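Local atomic coordinates of nickel-dependent hydrogenase large subunit (Allochromatium vinosum, PDB entry 3MYR), a protein that forms the catalytic large subunit of a membrane-bound [NiFe] hydrogenase, carrying the nickel-iron centre that splits molecular hydrogen, whose electrons then leave for an acceptor. Residues H104-Y109 against A196-T201; P127-E132 against P180-L185; Q255-D260 against A431-E436. All coordinates share one frame; numbering follows the deposited sequence.

Interaction 1 of 3, residues H104-Y109 against A196-T201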
ATOM      1  N   HIS B 104       5.466  -4.820  -6.258  1.00 16.90           N
ATOM      2  CA  HIS B 104       5.349  -4.961  -7.713  1.00 17.65           C
ATOM      3  C   HIS B 104       4.822  -6.315  -8.131  1.00 18.79           C
ATOM      4  O   HIS B 104       4.048  -6.380  -9.082  1.00 18.18           O
ATOM      5  CB  HIS B 104       6.723  -4.737  -8.403  1.00 15.40           C
ATOM      6  CG  HIS B 104       7.138  -3.289  -8.435  1.00 18.54           C
ATOM      7  ND1 HIS B 104       6.261  -2.272  -8.091  1.00 14.60           N
ATOM      8  CD2 HIS B 104       8.264  -2.682  -8.890  1.00 18.15           C
ATOM      9  CE1 HIS B 104       6.849  -1.104  -8.301  1.00 20.36           C
ATOM     10  NE2 HIS B 104       8.074  -1.324  -8.753  1.00 21.01           N
ATOM     11  N   VAL B 105       5.306  -7.394  -7.482  1.00 17.32           N
ATOM     12  CA  VAL B 105       4.896  -8.752  -7.849  1.00 18.31           C
ATOM     13  C   VAL B 105       3.389  -8.878  -7.557  1.00 19.56           C
ATOM     14  O   VAL B 105       2.619  -9.351  -8.407  1.00 18.40           O
ATOM     15  CB  VAL B 105       5.705  -9.825  -7.060  1.00 18.08           C
ATOM     16  CG1 VAL B 105       4.970 -11.230  -7.039  1.00 16.27           C
ATOM     17  CG2 VAL B 105       7.136  -9.934  -7.653  1.00 14.87           C
ATOM     18  N   MET B 106       2.953  -8.393  -6.403  1.00 16.02           N
ATOM     19  CA  MET B 106       1.498  -8.544  -6.108  1.00 18.44           C
ATOM     20  C   MET B 106       0.721  -7.577  -6.985  1.00 19.69           C
ATOM     21  O   MET B 106      -0.398  -7.909  -7.355  1.00 19.15           O
ATOM     22  CB  MET B 106       1.160  -8.140  -4.643  1.00 18.56           C
ATOM     23  CG  MET B 106       1.725  -9.209  -3.626  1.00 20.68           C
ATOM     24  SD  MET B 106       1.040  -8.795  -1.946  1.00 24.74           S
ATOM     25  CE  MET B 106      -0.707  -9.234  -2.008  1.00 20.03           C
ATOM     26  N   HIS B 107       1.255  -6.373  -7.270  1.00 17.16           N
ATOM     27  CA  HIS B 107       0.480  -5.542  -8.197  1.00 19.02           C
ATOM     28  C   HIS B 107       0.255  -6.292  -9.515  1.00 17.87           C
ATOM     29  O   HIS B 107      -0.866  -6.384 -10.041  1.00 18.33           O
ATOM     30  CB  HIS B 107       1.162  -4.200  -8.596  1.00 17.74           C
ATOM     31  CG  HIS B 107       0.358  -3.439  -9.580  1.00 17.66           C
ATOM     32  ND1 HIS B 107       0.663  -3.366 -10.922  1.00 16.94           N
ATOM     33  CD2 HIS B 107      -0.840  -2.822  -9.434  1.00 20.47           C
ATOM     34  CE1 HIS B 107      -0.263  -2.662 -11.541  1.00 17.59           C
ATOM     35  NE2 HIS B 107      -1.189  -2.321 -10.658  1.00 19.10           N
ATOM     36  N   PHE B 108       1.323  -6.821 -10.063  1.00 19.87           N
ATOM     37  CA  PHE B 108       1.200  -7.469 -11.346  1.00 19.60           C
ATOM     38  C   PHE B 108       0.194  -8.657 -11.332  1.00 20.54           C
ATOM     39  O   PHE B 108      -0.676  -8.727 -12.191  1.00 19.47           O
ATOM     40  CB  PHE B 108       2.529  -7.920 -11.914  1.00 19.83           C
ATOM     41  CG  PHE B 108       2.366  -8.584 -13.289  1.00 24.16           C
ATOM     42  CD1 PHE B 108       2.387  -9.969 -13.425  1.00 18.94           C
ATOM     43  CD2 PHE B 108       2.110  -7.793 -14.417  1.00 25.10           C
ATOM     44  CE1 PHE B 108       2.190 -10.584 -14.725  1.00 25.91           C
ATOM     45  CE2 PHE B 108       1.924  -8.344 -15.686  1.00 30.92           C
ATOM     46  CZ  PHE B 108       1.965  -9.766 -15.844  1.00 30.99           C
ATOM     47  N   TYR B 109       0.350  -9.606 -10.409  1.00 19.14           N
ATOM     48  CA  TYR B 109      -0.540 -10.762 -10.394  1.00 19.89           C
ATOM     49  C   TYR B 109      -1.914 -10.434  -9.859  1.00 22.45           C
ATOM     50  O   TYR B 109      -2.907 -10.736 -10.517  1.00 23.12           O
ATOM     51  CB  TYR B 109       0.064 -11.980  -9.680  1.00 17.25           C
ATOM     52  CG  TYR B 109       1.192 -12.535 -10.475  1.00 19.24           C
ATOM     53  CD1 TYR B 109       0.945 -13.289 -11.628  1.00 19.23           C
ATOM     54  CD2 TYR B 109       2.486 -12.166 -10.201  1.00 18.88           C
ATOM     55  CE1 TYR B 109       2.005 -13.768 -12.389  1.00 19.74           C
ATOM     56  CE2 TYR B 109       3.552 -12.613 -10.967  1.00 18.32           C
ATOM     57  CZ  TYR B 109       3.295 -13.397 -12.072  1.00 23.16           C
ATOM     58  OH  TYR B 109       4.330 -13.840 -12.861  1.00 20.97           O
ATOM     59  N   ALA B 196       1.515 -17.353  -2.191  1.00 18.97           N
ATOM     60  CA  ALA B 196       2.345 -18.088  -1.208  1.00 18.39           C
ATOM     61  C   ALA B 196       3.734 -17.396  -1.084  1.00 19.84           C
ATOM     62  O   ALA B 196       4.293 -17.263  -0.003  1.00 19.02           O
ATOM     63  CB  ALA B 196       2.528 -19.540  -1.628  1.00 18.46           C
ATOM     64  N   TRP B 197       4.293 -16.986  -2.213  1.00 17.49           N
ATOM     65  CA  TRP B 197       5.609 -16.364  -2.182  1.00 18.50           C
ATOM     66  C   TRP B 197       5.578 -15.016  -1.409  1.00 19.59           C
ATOM     67  O   TRP B 197       6.477 -14.701  -0.589  1.00 18.93           O
ATOM     68  CB  TRP B 197       6.084 -16.120  -3.656  1.00 17.50           C
ATOM     69  CG  TRP B 197       7.287 -15.233  -3.718  1.00 20.19           C
ATOM     70  CD1 TRP B 197       8.625 -15.612  -3.642  1.00 17.07           C
ATOM     71  CD2 TRP B 197       7.270 -13.796  -3.852  1.00 20.86           C
ATOM     72  NE1 TRP B 197       9.413 -14.469  -3.749  1.00 19.41           N
ATOM     73  CE2 TRP B 197       8.603 -13.366  -3.924  1.00 19.70           C
ATOM     74  CE3 TRP B 197       6.239 -12.847  -4.009  1.00 17.17           C
ATOM     75  CZ2 TRP B 197       8.943 -12.004  -4.010  1.00 20.67           C
ATOM     76  CZ3 TRP B 197       6.570 -11.499  -4.024  1.00 17.85           C
ATOM     77  CH2 TRP B 197       7.925 -11.095  -4.085  1.00 20.37           C
ATOM     78  N   GLN B 198       4.506 -14.245  -1.605  1.00 19.50           N
ATOM     79  CA  GLN B 198       4.492 -12.896  -0.991  1.00 17.24           C
ATOM     80  C   GLN B 198       4.472 -12.949   0.531  1.00 19.03           C
ATOM     81  O   GLN B 198       5.103 -12.142   1.183  1.00 19.64           O
ATOM     82  CB  GLN B 198       3.395 -11.997  -1.560  1.00 15.45           C
ATOM     83  CG  GLN B 198       1.942 -12.417  -1.335  1.00 14.85           C
ATOM     84  CD  GLN B 198       1.430 -12.168   0.065  1.00 21.93           C
ATOM     85  OE1 GLN B 198       1.872 -11.241   0.798  1.00 19.77           O
ATOM     86  NE2 GLN B 198       0.503 -13.011   0.462  1.00 19.93           N
ATOM     87  N   ARG B 199       3.782 -13.937   1.102  1.00 18.20           N
ATOM     88  CA  ARG B 199       3.601 -13.976   2.545  1.00 19.86           C
ATOM     89  C   ARG B 199       4.866 -14.530   3.183  1.00 20.74           C
ATOM     90  O   ARG B 199       5.223 -14.154   4.309  1.00 19.97           O
ATOM     91  CB  ARG B 199       2.370 -14.801   2.982  1.00 17.84           C
ATOM     92  CG  ARG B 199       2.404 -16.332   2.627  1.00 15.56           C
ATOM     93  CD  ARG B 199       1.065 -16.998   3.156  1.00 16.10           C
ATOM     94  NE  ARG B 199      -0.109 -16.323   2.568  1.00 18.05           N
ATOM     95  CZ  ARG B 199      -0.787 -16.797   1.509  1.00 21.41           C
ATOM     96  NH1 ARG B 199      -1.822 -16.112   1.018  1.00 17.28           N
ATOM     97  NH2 ARG B 199      -0.515 -18.026   1.037  1.00 17.21           N
ATOM     98  N   ASP B 200       5.602 -15.303   2.429  1.00 20.04           N
ATOM     99  CA  ASP B 200       6.955 -15.599   2.868  1.00 24.12           C
ATOM    100  C   ASP B 200       7.937 -14.436   2.820  1.00 22.66           C
ATOM    101  O   ASP B 200       8.667 -14.162   3.787  1.00 24.38           O
ATOM    102  CB  ASP B 200       7.501 -16.746   2.059  1.00 27.92           C
ATOM    103  CG  ASP B 200       7.633 -17.969   2.913  1.00 45.71           C
ATOM    104  OD1 ASP B 200       6.522 -18.441   3.412  1.00 53.21           O
ATOM    105  OD2 ASP B 200       8.858 -18.244   3.283  1.00 55.69           O
ATOM    106  N   THR B 201       7.961 -13.738   1.707  1.00 21.65           N
ATOM    107  CA  THR B 201       8.767 -12.519   1.558  1.00 22.96           C
ATOM    108  C   THR B 201       8.547 -11.443   2.664  1.00 21.65           C
ATOM    109  O   THR B 201       9.489 -10.738   3.055  1.00 19.95           O
ATOM    110  CB  THR B 201       8.485 -11.952   0.141  1.00 22.05           C
ATOM    111  OG1 THR B 201       8.977 -12.932  -0.799  1.00 29.57           O
ATOM    112  CG2 THR B 201       9.167 -10.612  -0.105  1.00 25.91           C
TER
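The indole of W197 receives V105 obliquely at its six-membered ring, while on one face of the indole T201 OG1 stands 3.1 Å above the plane, shifted toward the rim. F252 stacks with the indole, and NE1 is bonded to S248 O. On the other helix, F108 CD1 sits over the centre of the Y109 ring, and Y109 CD2 lies in plane at the edge of the F108 ring. Both V105 methyls approach the outer carbons from the side of the indole plane away from T201 OG1. V105 CG1 lies 3.4 Å from W197 CZ3, and its CG2 is 3.8 Å from W197 CH2. With CG anti to the backbone N (chi1 168°), W197 holds its ring out toward V105, which meets it from the opposite direction. This is where helix 86-112 packs against the C-terminal end of helix 181-201, two long helices of the large subunit's helical core. Beside the aromatic patch, M106 runs slantwise across Q198: M106 SD is 3.8 Å from Q198 OE1, and M106 CG is 3.9 Å from Q198 CB. Q198 is folded at chi2 (76°), which brings its amide round beside the thioether. That amide is held from outside the contact: Q198 OE1 by H102 NE2, also of helix 86-112, and Q198 NE2 by the carbonyl of T22 of the small subunit, whose E19 also packs on M106.

Interaction 2 of 3, residues P127-E132 against P180-L185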
ATOM      1  N   PRO B 127      -3.529 -29.242 -20.162  1.00 25.55           N
ATOM      2  CA  PRO B 127      -2.542 -29.131 -19.100  1.00 26.52           C
ATOM      3  C   PRO B 127      -1.122 -29.390 -19.624  1.00 25.65           C
ATOM      4  O   PRO B 127      -0.200 -28.690 -19.253  1.00 23.75           O
ATOM      5  CB  PRO B 127      -2.964 -30.204 -18.088  1.00 27.51           C
ATOM      6  CG  PRO B 127      -4.523 -30.268 -18.270  1.00 27.61           C
ATOM      7  CD  PRO B 127      -4.690 -30.091 -19.799  1.00 25.96           C
ATOM      8  N   ARG B 128      -0.995 -30.312 -20.546  1.00 23.46           N
ATOM      9  CA  ARG B 128       0.294 -30.595 -21.139  1.00 26.56           C
ATOM     10  C   ARG B 128       0.868 -29.452 -21.965  1.00 26.31           C
ATOM     11  O   ARG B 128       2.035 -29.140 -21.845  1.00 24.71           O
ATOM     12  CB  ARG B 128       0.291 -31.883 -21.961  1.00 27.60           C
ATOM     13  CG  ARG B 128       1.677 -32.136 -22.514  1.00 33.72           C
ATOM     14  CD  ARG B 128       1.813 -33.476 -23.299  1.00 42.00           C
ATOM     15  NE  ARG B 128       1.491 -34.634 -22.448  1.00 46.77           N
ATOM     16  CZ  ARG B 128       2.297 -35.126 -21.498  1.00 50.71           C
ATOM     17  NH1 ARG B 128       3.506 -34.581 -21.272  1.00 43.93           N
ATOM     18  NH2 ARG B 128       1.880 -36.155 -20.759  1.00 49.49           N
ATOM     19  N   ALA B 129       0.055 -28.840 -22.823  1.00 26.34           N
ATOM     20  CA  ALA B 129       0.491 -27.679 -23.590  1.00 24.28           C
ATOM     21  C   ALA B 129       0.835 -26.527 -22.639  1.00 22.28           C
ATOM     22  O   ALA B 129       1.758 -25.720 -22.905  1.00 24.61           O
ATOM     23  CB  ALA B 129      -0.613 -27.257 -24.636  1.00 22.83           C
ATOM     24  N   THR B 130       0.131 -26.422 -21.515  1.00 21.16           N
ATOM     25  CA  THR B 130       0.396 -25.323 -20.585  1.00 19.92           C
ATOM     26  C   THR B 130       1.805 -25.518 -19.978  1.00 21.89           C
ATOM     27  O   THR B 130       2.569 -24.567 -19.842  1.00 21.64           O
ATOM     28  CB  THR B 130      -0.617 -25.290 -19.430  1.00 19.77           C
ATOM     29  OG1 THR B 130      -1.930 -25.170 -19.979  1.00 25.16           O
ATOM     30  CG2 THR B 130      -0.381 -24.119 -18.501  1.00 15.44           C
ATOM     31  N   SER B 131       2.134 -26.779 -19.696  1.00 21.06           N
ATOM     32  CA  SER B 131       3.451 -27.141 -19.202  1.00 23.11           C
ATOM     33  C   SER B 131       4.538 -26.847 -20.248  1.00 24.15           C
ATOM     34  O   SER B 131       5.546 -26.239 -19.909  1.00 21.32           O
ATOM     35  CB  SER B 131       3.457 -28.627 -18.834  1.00 24.17           C
ATOM     36  OG  SER B 131       4.759 -29.060 -18.557  1.00 24.22           O
ATOM     37  N   GLU B 132       4.316 -27.232 -21.522  1.00 23.74           N
ATOM     38  CA  GLU B 132       5.297 -26.898 -22.589  1.00 23.57           C
ATOM     39  C   GLU B 132       5.545 -25.393 -22.695  1.00 23.85           C
ATOM     40  O   GLU B 132       6.687 -24.966 -22.848  1.00 24.21           O
ATOM     41  CB  GLU B 132       4.898 -27.483 -23.975  1.00 23.29           C
ATOM     42  CG  GLU B 132       4.751 -28.969 -23.965  1.00 26.81           C
ATOM     43  CD  GLU B 132       6.095 -29.737 -23.928  1.00 35.67           C
ATOM     44  OE1 GLU B 132       6.074 -30.991 -23.998  1.00 36.80           O
ATOM     45  OE2 GLU B 132       7.162 -29.073 -23.937  1.00 33.41           O
ATOM     46  N   PRO B 180      -3.978 -17.297 -25.477  1.00 23.69           N
ATOM     47  CA  PRO B 180      -4.500 -18.672 -25.615  1.00 24.62           C
ATOM     48  C   PRO B 180      -4.821 -19.283 -24.217  1.00 25.99           C
ATOM     49  O   PRO B 180      -4.267 -18.849 -23.200  1.00 23.42           O
ATOM     50  CB  PRO B 180      -3.321 -19.452 -26.268  1.00 24.39           C
ATOM     51  CG  PRO B 180      -2.075 -18.710 -25.759  1.00 23.68           C
ATOM     52  CD  PRO B 180      -2.515 -17.211 -25.665  1.00 23.73           C
ATOM     53  N   PRO B 181      -5.760 -20.254 -24.167  1.00 26.20           N
ATOM     54  CA  PRO B 181      -6.101 -20.960 -22.893  1.00 23.73           C
ATOM     55  C   PRO B 181      -4.871 -21.336 -22.047  1.00 24.16           C
ATOM     56  O   PRO B 181      -4.870 -21.071 -20.836  1.00 22.72           O
ATOM     57  CB  PRO B 181      -6.787 -22.225 -23.373  1.00 24.88           C
ATOM     58  CG  PRO B 181      -7.579 -21.748 -24.686  1.00 26.68           C
ATOM     59  CD  PRO B 181      -6.508 -20.766 -25.342  1.00 26.27           C
ATOM     60  N   GLU B 182      -3.828 -21.901 -22.688  1.00 23.22           N
ATOM     61  CA  GLU B 182      -2.563 -22.279 -22.013  1.00 23.76           C
ATOM     62  C   GLU B 182      -1.899 -21.118 -21.272  1.00 23.51           C
ATOM     63  O   GLU B 182      -1.416 -21.290 -20.149  1.00 24.66           O
ATOM     64  CB  GLU B 182      -1.559 -22.869 -23.043  1.00 23.75           C
ATOM     65  CG  GLU B 182      -1.975 -24.254 -23.535  1.00 31.60           C
ATOM     66  CD  GLU B 182      -3.298 -24.237 -24.394  1.00 40.20           C
ATOM     67  OE1 GLU B 182      -4.066 -25.295 -24.321  1.00 33.42           O
ATOM     68  OE2 GLU B 182      -3.563 -23.143 -25.078  1.00 29.40           O
ATOM     69  N   ALA B 183      -1.808 -19.939 -21.906  1.00 22.29           N
ATOM     70  CA  ALA B 183      -1.173 -18.828 -21.238  1.00 22.13           C
ATOM     71  C   ALA B 183      -2.060 -18.378 -20.067  1.00 22.07           C
ATOM     72  O   ALA B 183      -1.559 -17.950 -19.021  1.00 21.81           O
ATOM     73  CB  ALA B 183      -0.926 -17.640 -22.241  1.00 20.77           C
ATOM     74  N   ASN B 184      -3.384 -18.429 -20.247  1.00 22.39           N
ATOM     75  CA  ASN B 184      -4.255 -18.021 -19.132  1.00 20.74           C
ATOM     76  C   ASN B 184      -4.057 -18.947 -17.945  1.00 20.95           C
ATOM     77  O   ASN B 184      -4.024 -18.482 -16.792  1.00 20.48           O
ATOM     78  CB  ASN B 184      -5.726 -17.997 -19.559  1.00 19.97           C
ATOM     79  CG  ASN B 184      -6.039 -16.830 -20.547  1.00 23.77           C
ATOM     80  OD1 ASN B 184      -5.708 -15.694 -20.263  1.00 22.80           O
ATOM     81  ND2 ASN B 184      -6.740 -17.115 -21.641  1.00 26.30           N
ATOM     82  N   LEU B 185      -3.988 -20.271 -18.196  1.00 20.58           N
ATOM     83  CA  LEU B 185      -3.864 -21.232 -17.082  1.00 19.33           C
ATOM     84  C   LEU B 185      -2.517 -21.035 -16.381  1.00 19.61           C
ATOM     85  O   LEU B 185      -2.464 -21.003 -15.166  1.00 21.07           O
ATOM     86  CB  LEU B 185      -4.057 -22.714 -17.572  1.00 20.76           C
ATOM     87  CG  LEU B 185      -3.940 -23.803 -16.474  1.00 19.99           C
ATOM     88  CD1 LEU B 185      -4.896 -23.521 -15.239  1.00 17.61           C
ATOM     89  CD2 LEU B 185      -4.153 -25.226 -17.074  1.00 18.36           C
TER
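T130 and E182 form the close part of this contact, their CA atoms just 4.5 Å apart. The T130 side chain lies against the backbone of the second helix: T130 CG2 rests 3.4 Å from E182 O, and T130 OG1 is 3.6 Å from E182 CA. L185 closes in from the buried side, crossing the threonine at about a right angle, with L185 CD2 3.7 Å from T130 OG1. The threonine's torsion (chi1 -58°) sets CG2 anti to its own N and leaves OG1 beside it, and that hydroxyl is bonded back to D126 O. F148 of helix 145-160 also touches T130, so this half is well enclosed. On the more open side the contact is between A129 CB and the stem of E182, nearest at CG (3.5 Å); these two residues are partly exposed, whereas T130 and L185 are buried. E182 bends at chi2 (67°), its stem lying along A129 and the start of T130, while its carboxylate oxygen OE1 accepts a hydrogen bond from D126 N. D126 OD1 accepts from A129 N in turn, so this aspartate ties the glutamate to the start of helix 127-137. The axes come within 8.6 Å and cross at -73°. The whole is a steep crossing of two first turns, that of helix 127-137 over that of helix 181-201, at the periphery of the large subunit and away from its metal sites.

Interaction 3 of 3, residues Q255-D260 against A431-E436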
ATOM      1  N   GLN B 255      12.388 -15.798 -12.499  1.00 22.84           N
ATOM      2  CA  GLN B 255      11.849 -16.981 -13.117  1.00 21.94           C
ATOM      3  C   GLN B 255      10.342 -16.908 -13.269  1.00 23.69           C
ATOM      4  O   GLN B 255       9.790 -17.721 -13.994  1.00 21.45           O
ATOM      5  CB  GLN B 255      12.159 -18.236 -12.239  1.00 22.61           C
ATOM      6  CG  GLN B 255      13.686 -18.562 -12.246  1.00 21.58           C
ATOM      7  CD  GLN B 255      14.021 -19.934 -11.658  1.00 28.79           C
ATOM      8  OE1 GLN B 255      13.221 -20.569 -10.992  1.00 27.15           O
ATOM      9  NE2 GLN B 255      15.217 -20.376 -11.900  1.00 30.23           N
ATOM     10  N   VAL B 256       9.643 -16.100 -12.476  1.00 19.82           N
ATOM     11  CA  VAL B 256       8.187 -16.106 -12.631  1.00 20.52           C
ATOM     12  C   VAL B 256       7.697 -14.726 -13.180  1.00 21.43           C
ATOM     13  O   VAL B 256       7.134 -14.650 -14.261  1.00 20.83           O
ATOM     14  CB  VAL B 256       7.450 -16.458 -11.298  1.00 20.14           C
ATOM     15  CG1 VAL B 256       5.943 -16.513 -11.468  1.00 19.75           C
ATOM     16  CG2 VAL B 256       7.999 -17.804 -10.681  1.00 17.97           C
ATOM     17  N   TYR B 257       7.904 -13.660 -12.419  1.00 19.88           N
ATOM     18  CA  TYR B 257       7.338 -12.354 -12.736  1.00 20.67           C
ATOM     19  C   TYR B 257       7.890 -11.792 -14.099  1.00 22.94           C
ATOM     20  O   TYR B 257       7.135 -11.432 -14.972  1.00 22.86           O
ATOM     21  CB  TYR B 257       7.707 -11.418 -11.590  1.00 17.46           C
ATOM     22  CG  TYR B 257       7.299  -9.953 -11.760  1.00 20.21           C
ATOM     23  CD1 TYR B 257       6.215  -9.582 -12.572  1.00 20.30           C
ATOM     24  CD2 TYR B 257       7.967  -8.938 -11.055  1.00 18.52           C
ATOM     25  CE1 TYR B 257       5.846  -8.239 -12.703  1.00 17.88           C
ATOM     26  CE2 TYR B 257       7.587  -7.605 -11.142  1.00 17.59           C
ATOM     27  CZ  TYR B 257       6.529  -7.263 -11.976  1.00 20.93           C
ATOM     28  OH  TYR B 257       6.173  -5.921 -12.080  1.00 20.17           O
ATOM     29  N   VAL B 258       9.210 -11.654 -14.245  1.00 22.94           N
ATOM     30  CA  VAL B 258       9.687 -11.019 -15.446  1.00 23.94           C
ATOM     31  C   VAL B 258       9.342 -11.845 -16.720  1.00 24.24           C
ATOM     32  O   VAL B 258       8.941 -11.259 -17.712  1.00 24.78           O
ATOM     33  CB  VAL B 258      11.211 -10.732 -15.367  1.00 25.12           C
ATOM     34  CG1 VAL B 258      11.742 -10.200 -16.699  1.00 26.80           C
ATOM     35  CG2 VAL B 258      11.515  -9.807 -14.213  1.00 22.95           C
ATOM     36  N   PRO B 259       9.590 -13.184 -16.737  1.00 23.22           N
ATOM     37  CA  PRO B 259       9.266 -13.880 -17.996  1.00 23.90           C
ATOM     38  C   PRO B 259       7.739 -13.861 -18.337  1.00 24.11           C
ATOM     39  O   PRO B 259       7.375 -13.766 -19.529  1.00 22.44           O
ATOM     40  CB  PRO B 259       9.755 -15.330 -17.742  1.00 24.77           C
ATOM     41  CG  PRO B 259      10.851 -15.163 -16.672  1.00 23.06           C
ATOM     42  CD  PRO B 259      10.247 -14.093 -15.762  1.00 21.63           C
ATOM     43  N   ASP B 260       6.874 -13.872 -17.310  1.00 22.75           N
ATOM     44  CA  ASP B 260       5.405 -13.796 -17.541  1.00 23.10           C
ATOM     45  C   ASP B 260       5.057 -12.450 -18.111  1.00 22.87           C
ATOM     46  O   ASP B 260       4.307 -12.384 -19.050  1.00 22.17           O
ATOM     47  CB  ASP B 260       4.586 -13.912 -16.248  1.00 22.53           C
ATOM     48  CG  ASP B 260       4.470 -15.352 -15.739  1.00 27.32           C
ATOM     49  OD1 ASP B 260       5.000 -16.300 -16.380  1.00 29.28           O
ATOM     50  OD2 ASP B 260       3.832 -15.540 -14.685  1.00 27.00           O
ATOM     51  N   ALA B 431       5.746  -2.865 -18.278  1.00 21.31           N
ATOM     52  CA  ALA B 431       7.076  -3.463 -18.468  1.00 20.93           C
ATOM     53  C   ALA B 431       8.123  -2.782 -17.514  1.00 20.94           C
ATOM     54  O   ALA B 431       8.952  -3.460 -16.965  1.00 22.49           O
ATOM     55  CB  ALA B 431       7.554  -3.322 -19.943  1.00 19.94           C
ATOM     56  N   ALA B 432       8.120  -1.451 -17.393  1.00 21.26           N
ATOM     57  CA  ALA B 432       9.109  -0.777 -16.544  1.00 22.08           C
ATOM     58  C   ALA B 432       9.052  -1.312 -15.083  1.00 21.21           C
ATOM     59  O   ALA B 432      10.077  -1.468 -14.405  1.00 21.21           O
ATOM     60  CB  ALA B 432       8.844   0.749 -16.552  1.00 21.06           C
ATOM     61  N   ARG B 433       7.839  -1.477 -14.580  1.00 21.17           N
ATOM     62  CA  ARG B 433       7.650  -2.021 -13.228  1.00 21.37           C
ATOM     63  C   ARG B 433       8.413  -3.375 -13.047  1.00 22.02           C
ATOM     64  O   ARG B 433       9.082  -3.616 -12.020  1.00 22.24           O
ATOM     65  CB  ARG B 433       6.149  -2.132 -12.947  1.00 19.30           C
ATOM     66  CG  ARG B 433       5.777  -2.662 -11.491  1.00 21.38           C
ATOM     67  CD  ARG B 433       4.268  -2.649 -11.233  1.00 19.48           C
ATOM     68  NE  ARG B 433       3.902  -1.237 -11.164  1.00 19.03           N
ATOM     69  CZ  ARG B 433       3.273  -0.550 -12.107  1.00 22.05           C
ATOM     70  NH1 ARG B 433       3.121   0.776 -11.919  1.00 15.92           N
ATOM     71  NH2 ARG B 433       2.705  -1.178 -13.177  1.00 19.89           N
ATOM     72  N   ALA B 434       8.288  -4.274 -14.009  1.00 19.91           N
ATOM     73  CA  ALA B 434       8.962  -5.565 -13.916  1.00 19.57           C
ATOM     74  C   ALA B 434      10.489  -5.394 -14.023  1.00 21.38           C
ATOM     75  O   ALA B 434      11.197  -5.993 -13.287  1.00 22.45           O
ATOM     76  CB  ALA B 434       8.476  -6.501 -15.039  1.00 20.31           C
ATOM     77  N   LEU B 435      10.981  -4.604 -14.979  1.00 22.40           N
ATOM     78  CA  LEU B 435      12.430  -4.389 -15.181  1.00 23.93           C
ATOM     79  C   LEU B 435      13.079  -3.772 -13.946  1.00 23.71           C
ATOM     80  O   LEU B 435      14.148  -4.186 -13.575  1.00 22.29           O
ATOM     81  CB  LEU B 435      12.732  -3.465 -16.376  1.00 23.06           C
ATOM     82  CG  LEU B 435      12.163  -4.017 -17.727  1.00 28.64           C
ATOM     83  CD1 LEU B 435      12.547  -3.111 -18.902  1.00 23.22           C
ATOM     84  CD2 LEU B 435      12.505  -5.558 -17.939  1.00 26.15           C
ATOM     85  N   GLU B 436      12.440  -2.792 -13.321  1.00 23.71           N
ATOM     86  CA  GLU B 436      13.099  -2.153 -12.173  1.00 23.14           C
ATOM     87  C   GLU B 436      13.082  -3.118 -10.997  1.00 22.69           C
ATOM     88  O   GLU B 436      13.984  -3.066 -10.157  1.00 23.73           O
ATOM     89  CB  GLU B 436      12.462  -0.792 -11.814  1.00 21.80           C
ATOM     90  CG  GLU B 436      11.180  -0.941 -10.979  1.00 21.14           C
ATOM     91  CD  GLU B 436      10.661   0.430 -10.503  1.00 28.37           C
ATOM     92  OE1 GLU B 436       9.626   0.487  -9.784  1.00 26.41           O
ATOM     93  OE2 GLU B 436      11.283   1.465 -10.881  1.00 28.98           O
TER
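Two long helices of the core, 236-265 and 426-456, run roughly antiparallel here, and Y257 and A434 meet between them where the second helix carries R433 toward the nickel-iron centre. The axes of the short segments come within 9.5 Å of each other, their directions differing by 146°. A434 CB sits over one face of the Y257 ring, 4.1 Å from its centroid and 27° off the ring normal: a CH-pi contact. The small alanine lets the ring come down close to the helix, with Y257 CZ 3.5 Å from A434 CA. At the far end of the ring, Y257 OH ends 3.3 Å from R433 CG, against the aliphatic stem of the arginine. A434 N is just as near that hydroxyl, but the angle is too poor for a hydrogen bond. R433 leaves its backbone extended and turns at chi3 (-69°), taking the guanidinium past the tyrosine to S551 O, which NH2 donates to; the side chain is about 9 Å from the bound nickel-iron centre. One residue on, V258 CG2 lies 3.9 Å from A434 O. Just beyond, helix 236-265 kinks at P259, whose ring nitrogen has no proton to give to the preceding turn. Helix 86-112 packs on Y257 through V105 and on R433 through H104, helix 390-399 packs on R433 through P390, and helix 181-201 lies against V256 and D260.

How the interactions relate
Interactions 1 and 3 are two sides of one helical core, their centres 12 Å apart. Helix 86-112 joins them: Y109 OH to D260 OD2 (2.5 Å) and H104 NE2 to E436 OE1 (2.6 Å) are probable hydrogen bonds, both short. Interactions 1 and 3 both lie near the active site, with the side chain of M106 about 12 Å and that of R433 about 9 Å from the bound nickel-iron centre. Interaction 2 stands apart, its centre 22 Å from that of interaction 1 and 20 Å from that of interaction 3. It shares helix 181-201 with interaction 1, using the N-terminal end where interaction 1 uses the C-terminal one, and is nested within the chain loop interaction 1 closes.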